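Geranyltranstransferase (Enterococcus faecalis, PDB 3P8L) probably catalyses the magnesium-dependent condensation of isopentenyl diphosphate with geranyl diphosphate to give farnesyl diphosphate and diphosphate. Local coordinates at residues Q72-Y86 and L124-L137. Residues are numbered along the deposited sequence; the frame is centred on the assembly and turned at random. Where two conformers were deposited one is given.
Sequences QDYQVAASLEMIHTY and LLTGAFQLLSLSQL
M82 and L131 interlock in reciprocal knobs-into-holes packing, a worked example of how antiparallel helices assemble the all-alpha isoprenoid synthase fold of the FPP/GGPP synthase family. M82 enters the hole formed by L124, G127, A128 and L131, while L131 fills that of Q75, A78, S79 and M82. The segment axes run at 170° and approach to 8.1 Å, a closeness that small residues permit: A128 CB lies 3.3 Å from S79 O, and M82 CE comes within 3.4 Å of G127 C, where no side chain intervenes. Inside this tight middle, in the conformer described, buried S79 OG donates to A128 O at 3.0 Å, in the carbonyl plane on a lone pair, although that oxygen already accepts from L132 N. Farther along, I83 CD1 meets L125 CD1, and L125 runs alongside Y86 over one face of its ring, CB 3.8 Å from the centroid in a CH-pi contact. F129, on the flank, meets F129 of the second subunit with nearly parallel rings, so the pair adjoins the dimer interface. The other end is looser: past the helix, exposed and poorly ordered Q136 crosses Q72 at about a right angle with only carbon-to-oxygen and carbon-to-carbon contacts. Even there the backbone of Q136 has a partner: the Q75 side chain, extended beyond CG, offers OE1 to Q136 N at 2.8 Å, with an N-H...O angle of 162°.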
loop_
_atom_site.group_PDB
_atom_site.type_symbol
_atom_site.label_atom_id
_atom_site.label_comp_id
_atom_site.label_asym_id
_atom_site.label_seq_id
_atom_site.Cartn_x
_atom_site.Cartn_y
_atom_site.Cartn_z
ATOM N N GLN A 72 3.180 -20.236 -0.101
ATOM C CA GLN A 72 2.392 -19.145 0.497
ATOM C C GLN A 72 2.939 -18.598 1.805
ATOM O O GLN A 72 2.703 -17.425 2.126
ATOM C CB GLN A 72 0.920 -19.528 0.691
ATOM C CG GLN A 72 0.676 -20.709 1.627
ATOM C CD GLN A 72 0.518 -22.016 0.876
ATOM O OE1 GLN A 72 1.286 -22.331 -0.042
ATOM N NE2 GLN A 72 -0.495 -22.787 1.256
ATOM N N ASP A 73 3.657 -19.434 2.556
ATOM C CA ASP A 73 4.330 -18.991 3.780
ATOM C C ASP A 73 5.447 -18.014 3.428
ATOM O O ASP A 73 5.560 -16.969 4.060
ATOM C CB ASP A 73 4.896 -20.154 4.601
ATOM C CG ASP A 73 3.847 -21.236 4.894
ATOM O OD1 ASP A 73 4.213 -22.425 4.944
ATOM O OD2 ASP A 73 2.664 -20.897 5.063
ATOM N N TYR A 74 6.238 -18.359 2.415
ATOM C CA TYR A 74 7.300 -17.490 1.923
ATOM C C TYR A 74 6.754 -16.225 1.288
ATOM O O TYR A 74 7.362 -15.168 1.434
ATOM C CB TYR A 74 8.224 -18.209 0.936
ATOM C CG TYR A 74 8.937 -19.406 1.541
ATOM C CD1 TYR A 74 9.923 -19.235 2.507
ATOM C CD2 TYR A 74 8.614 -20.713 1.144
ATOM C CE1 TYR A 74 10.579 -20.333 3.077
ATOM C CE2 TYR A 74 9.255 -21.822 1.709
ATOM C CZ TYR A 74 10.230 -21.617 2.674
ATOM O OH TYR A 74 10.881 -22.681 3.218
ATOM N N GLN A 75 5.620 -16.345 0.594
ATOM C CA GLN A 75 4.932 -15.212 -0.002
ATOM C C GLN A 75 4.442 -14.215 1.039
ATOM O O GLN A 75 4.658 -13.007 0.869
ATOM C CB GLN A 75 3.803 -15.670 -0.935
ATOM C CG GLN A 75 4.359 -16.299 -2.214
ATOM C CD GLN A 75 3.298 -16.912 -3.097
ATOM O OE1 GLN A 75 2.325 -17.479 -2.611
ATOM N NE2 GLN A 75 3.483 -16.797 -4.405
ATOM N N VAL A 76 3.804 -14.712 2.107
ATOM C CA VAL A 76 3.372 -13.872 3.227
ATOM C C VAL A 76 4.567 -13.201 3.916
ATOM O O VAL A 76 4.501 -12.014 4.247
ATOM C CB VAL A 76 2.499 -14.651 4.260
ATOM C CG1 VAL A 76 2.182 -13.811 5.515
ATOM C CG2 VAL A 76 1.168 -15.079 3.624
ATOM N N ALA A 77 5.642 -13.971 4.134
ATOM C CA ALA A 77 6.854 -13.469 4.761
ATOM C C ALA A 77 7.465 -12.333 3.911
ATOM O O ALA A 77 7.866 -11.319 4.449
ATOM C CB ALA A 77 7.884 -14.601 4.998
ATOM N N ALA A 78 7.455 -12.516 2.593
ATOM C CA ALA A 78 8.000 -11.565 1.636
ATOM C C ALA A 78 7.199 -10.256 1.571
ATOM O O ALA A 78 7.792 -9.164 1.555
ATOM C CB ALA A 78 8.111 -12.235 0.261
ATOM N N SER A 79 5.869 -10.380 1.564
ATOM C CA SER A 79 4.961 -9.230 1.597
ATOM C C SER A 79 5.209 -8.362 2.836
ATOM O O SER A 79 5.326 -7.131 2.735
ATOM C CB SER A 79 3.502 -9.692 1.559
ATOM O OG SER A 79 3.152 -10.162 0.271
ATOM N N LEU A 80 5.320 -9.003 3.998
ATOM C CA LEU A 80 5.629 -8.283 5.239
ATOM C C LEU A 80 6.995 -7.577 5.205
ATOM O O LEU A 80 7.123 -6.399 5.613
ATOM C CB LEU A 80 5.540 -9.238 6.437
ATOM C CG LEU A 80 5.850 -8.694 7.825
ATOM C CD1 LEU A 80 4.916 -7.557 8.188
ATOM C CD2 LEU A 80 5.799 -9.820 8.888
ATOM N N GLU A 81 8.016 -8.278 4.696
ATOM C CA GLU A 81 9.338 -7.680 4.587
ATOM C C GLU A 81 9.385 -6.516 3.565
ATOM O O GLU A 81 10.165 -5.573 3.751
ATOM C CB GLU A 81 10.407 -8.737 4.320
ATOM C CG GLU A 81 11.846 -8.227 4.402
ATOM C CD GLU A 81 12.275 -7.709 5.794
ATOM O OE1 GLU A 81 11.489 -7.677 6.783
ATOM O OE2 GLU A 81 13.441 -7.323 5.886
ATOM N N MET A 82 8.518 -6.567 2.550
ATOM C CA MET A 82 8.313 -5.470 1.592
ATOM C C MET A 82 7.760 -4.211 2.268
ATOM O O MET A 82 8.236 -3.095 1.980
ATOM C CB MET A 82 7.472 -5.903 0.368
ATOM C CG MET A 82 8.189 -6.958 -0.578
ATOM S SD MET A 82 7.097 -7.674 -1.857
ATOM C CE MET A 82 6.874 -6.260 -2.940
ATOM N N ILE A 83 6.789 -4.397 3.172
ATOM C CA ILE A 83 6.223 -3.321 3.973
ATOM C C ILE A 83 7.325 -2.710 4.836
ATOM O O ILE A 83 7.500 -1.483 4.857
ATOM C CB ILE A 83 5.053 -3.796 4.900
ATOM C CG1 ILE A 83 3.829 -4.235 4.104
ATOM C CG2 ILE A 83 4.697 -2.720 5.927
ATOM C CD1 ILE A 83 3.029 -3.120 3.475
ATOM N N HIS A 84 8.040 -3.568 5.564
ATOM C CA HIS A 84 9.153 -3.140 6.379
ATOM C C HIS A 84 10.211 -2.317 5.594
ATOM O O HIS A 84 10.608 -1.263 6.053
ATOM C CB HIS A 84 9.833 -4.324 7.017
ATOM C CG HIS A 84 10.959 -3.925 7.904
ATOM N ND1 HIS A 84 10.789 -3.053 8.956
ATOM C CD2 HIS A 84 12.269 -4.255 7.891
ATOM C CE1 HIS A 84 11.946 -2.875 9.566
ATOM N NE2 HIS A 84 12.856 -3.600 8.947
ATOM N N THR A 85 10.632 -2.829 4.434
ATOM C CA THR A 85 11.612 -2.178 3.543
ATOM C C THR A 85 11.087 -0.826 3.054
ATOM O O THR A 85 11.828 0.154 3.040
ATOM C CB THR A 85 11.955 -3.066 2.297
ATOM O OG1 THR A 85 12.367 -4.368 2.726
ATOM C CG2 THR A 85 13.072 -2.438 1.429
ATOM N N TYR A 86 9.812 -0.768 2.655
ATOM C CA TYR A 86 9.222 0.502 2.251
ATOM C C TYR A 86 9.307 1.498 3.407
ATOM O O TYR A 86 9.730 2.633 3.196
ATOM C CB TYR A 86 7.776 0.376 1.675
ATOM C CG TYR A 86 6.704 1.099 2.469
ATOM C CD1 TYR A 86 6.614 2.486 2.454
ATOM C CD2 TYR A 86 5.776 0.400 3.245
ATOM C CE1 TYR A 86 5.665 3.170 3.215
ATOM C CE2 TYR A 86 4.805 1.075 3.995
ATOM C CZ TYR A 86 4.771 2.469 3.985
ATOM O OH TYR A 86 3.818 3.170 4.690
ATOM N N LEU A 124 7.010 -0.424 -3.237
ATOM C CA LEU A 124 7.151 -1.526 -2.329
ATOM C C LEU A 124 5.910 -1.736 -1.464
ATOM O O LEU A 124 5.509 -2.884 -1.262
ATOM C CB LEU A 124 8.424 -1.404 -1.487
ATOM C CG LEU A 124 9.701 -1.866 -2.225
ATOM C CD1 LEU A 124 10.891 -1.280 -1.506
ATOM C CD2 LEU A 124 9.815 -3.395 -2.301
ATOM N N LEU A 125 5.344 -0.640 -0.936
ATOM C CA LEU A 125 4.057 -0.661 -0.236
ATOM C C LEU A 125 2.944 -1.306 -1.093
ATOM O O LEU A 125 2.298 -2.252 -0.635
ATOM C CB LEU A 125 3.633 0.744 0.241
ATOM C CG LEU A 125 2.249 0.932 0.900
ATOM C CD1 LEU A 125 1.985 -0.077 2.002
ATOM C CD2 LEU A 125 2.134 2.332 1.519
ATOM N N THR A 126 2.733 -0.812 -2.318
ATOM C CA THR A 126 1.695 -1.354 -3.204
ATOM C C THR A 126 2.024 -2.804 -3.582
ATOM O O THR A 126 1.130 -3.676 -3.648
ATOM C CB THR A 126 1.532 -0.507 -4.502
ATOM O OG1 THR A 126 1.427 0.879 -4.162
ATOM C CG2 THR A 126 0.269 -0.901 -5.261
ATOM N N GLY A 127 3.311 -3.055 -3.792
ATOM C CA GLY A 127 3.834 -4.382 -4.126
ATOM C C GLY A 127 3.556 -5.436 -3.074
ATOM O O GLY A 127 3.260 -6.571 -3.398
ATOM N N ALA A 128 3.687 -5.062 -1.810
ATOM C CA ALA A 128 3.380 -5.977 -0.713
ATOM C C ALA A 128 1.933 -6.502 -0.798
ATOM O O ALA A 128 1.691 -7.716 -0.660
ATOM C CB ALA A 128 3.607 -5.281 0.583
ATOM N N PHE A 129 0.990 -5.587 -1.043
ATOM C CA PHE A 129 -0.412 -5.945 -1.243
ATOM C C PHE A 129 -0.604 -6.694 -2.548
ATOM O O PHE A 129 -1.376 -7.645 -2.583
ATOM C CB PHE A 129 -1.354 -4.735 -1.091
ATOM C CG PHE A 129 -1.478 -4.289 0.341
ATOM C CD1 PHE A 129 -2.263 -5.005 1.241
ATOM C CD2 PHE A 129 -0.733 -3.237 0.814
ATOM C CE1 PHE A 129 -2.342 -4.638 2.567
ATOM C CE2 PHE A 129 -0.803 -2.853 2.149
ATOM C CZ PHE A 129 -1.600 -3.555 3.024
ATOM N N GLN A 130 0.122 -6.322 -3.602
ATOM C CA GLN A 130 -0.015 -7.080 -4.849
ATOM C C GLN A 130 0.422 -8.545 -4.708
ATOM O O GLN A 130 -0.324 -9.462 -5.094
ATOM C CB GLN A 130 0.713 -6.427 -6.024
ATOM C CG GLN A 130 0.373 -7.096 -7.356
ATOM C CD GLN A 130 0.940 -6.383 -8.572
ATOM O OE1 GLN A 130 1.866 -5.579 -8.471
ATOM N NE2 GLN A 130 0.389 -6.687 -9.735
ATOM N N LEU A 131 1.619 -8.755 -4.154
ATOM C CA LEU A 131 2.121 -10.100 -3.903
ATOM C C LEU A 131 1.138 -10.947 -3.081
ATOM O O LEU A 131 0.789 -12.059 -3.495
ATOM C CB LEU A 131 3.519 -10.079 -3.254
ATOM C CG LEU A 131 4.059 -11.476 -2.864
ATOM C CD1 LEU A 131 4.217 -12.414 -4.081
ATOM C CD2 LEU A 131 5.366 -11.371 -2.073
ATOM N N LEU A 132 0.685 -10.416 -1.951
ATOM C CA LEU A 132 -0.305 -11.075 -1.110
ATOM C C LEU A 132 -1.626 -11.428 -1.845
ATOM O O LEU A 132 -2.159 -12.542 -1.682
ATOM C CB LEU A 132 -0.560 -10.251 0.156
ATOM C CG LEU A 132 -1.228 -10.911 1.365
ATOM C CD1 LEU A 132 -0.514 -12.223 1.763
ATOM C CD2 LEU A 132 -1.230 -9.951 2.549
ATOM N N SER A 133 -2.102 -10.506 -2.685
ATOM C CA SER A 133 -3.294 -10.708 -3.537
ATOM C C SER A 133 -3.124 -11.811 -4.590
ATOM O O SER A 133 -4.099 -12.504 -4.950
ATOM C CB SER A 133 -3.704 -9.387 -4.210
ATOM O OG SER A 133 -2.942 -9.141 -5.370
ATOM N N LEU A 134 -1.887 -11.981 -5.059
ATOM C CA LEU A 134 -1.544 -13.006 -6.033
ATOM C C LEU A 134 -0.947 -14.291 -5.421
ATOM O O LEU A 134 -0.509 -15.169 -6.153
ATOM C CB LEU A 134 -0.562 -12.431 -7.061
ATOM C CG LEU A 134 -1.128 -11.380 -8.019
ATOM C CD1 LEU A 134 0.002 -10.597 -8.650
ATOM C CD2 LEU A 134 -2.035 -12.018 -9.099
ATOM N N SER A 135 -0.900 -14.374 -4.092
ATOM C CA SER A 135 -0.236 -15.490 -3.411
ATOM C C SER A 135 -1.017 -16.809 -3.466
ATOM O O SER A 135 -2.179 -16.843 -3.858
ATOM C CB SER A 135 0.071 -15.125 -1.955
ATOM O OG SER A 135 -1.111 -15.007 -1.190
ATOM N N GLN A 136 -0.371 -17.890 -3.045
ATOM C CA GLN A 136 -0.970 -19.225 -3.063
ATOM C C GLN A 136 -2.014 -19.474 -1.965
ATOM O O GLN A 136 -2.456 -20.602 -1.791
ATOM C CB GLN A 136 0.137 -20.273 -2.947
ATOM C CG GLN A 136 0.063 -21.360 -3.983
ATOM C CD GLN A 136 0.912 -21.044 -5.178
ATOM O OE1 GLN A 136 1.993 -21.608 -5.345
ATOM N NE2 GLN A 136 0.439 -20.132 -6.020
ATOM N N LEU A 137 -2.389 -18.436 -1.217
ATOM C CA LEU A 137 -3.410 -18.548 -0.172
ATOM C C LEU A 137 -4.792 -18.757 -0.761
ATOM O O LEU A 137 -5.097 -18.225 -1.832
ATOM C CB LEU A 137 -3.459 -17.272 0.671
ATOM C CG LEU A 137 -2.278 -16.939 1.576
ATOM C CD1 LEU A 137 -2.515 -15.607 2.246
ATOM C CD2 LEU A 137 -2.104 -18.051 2.598
#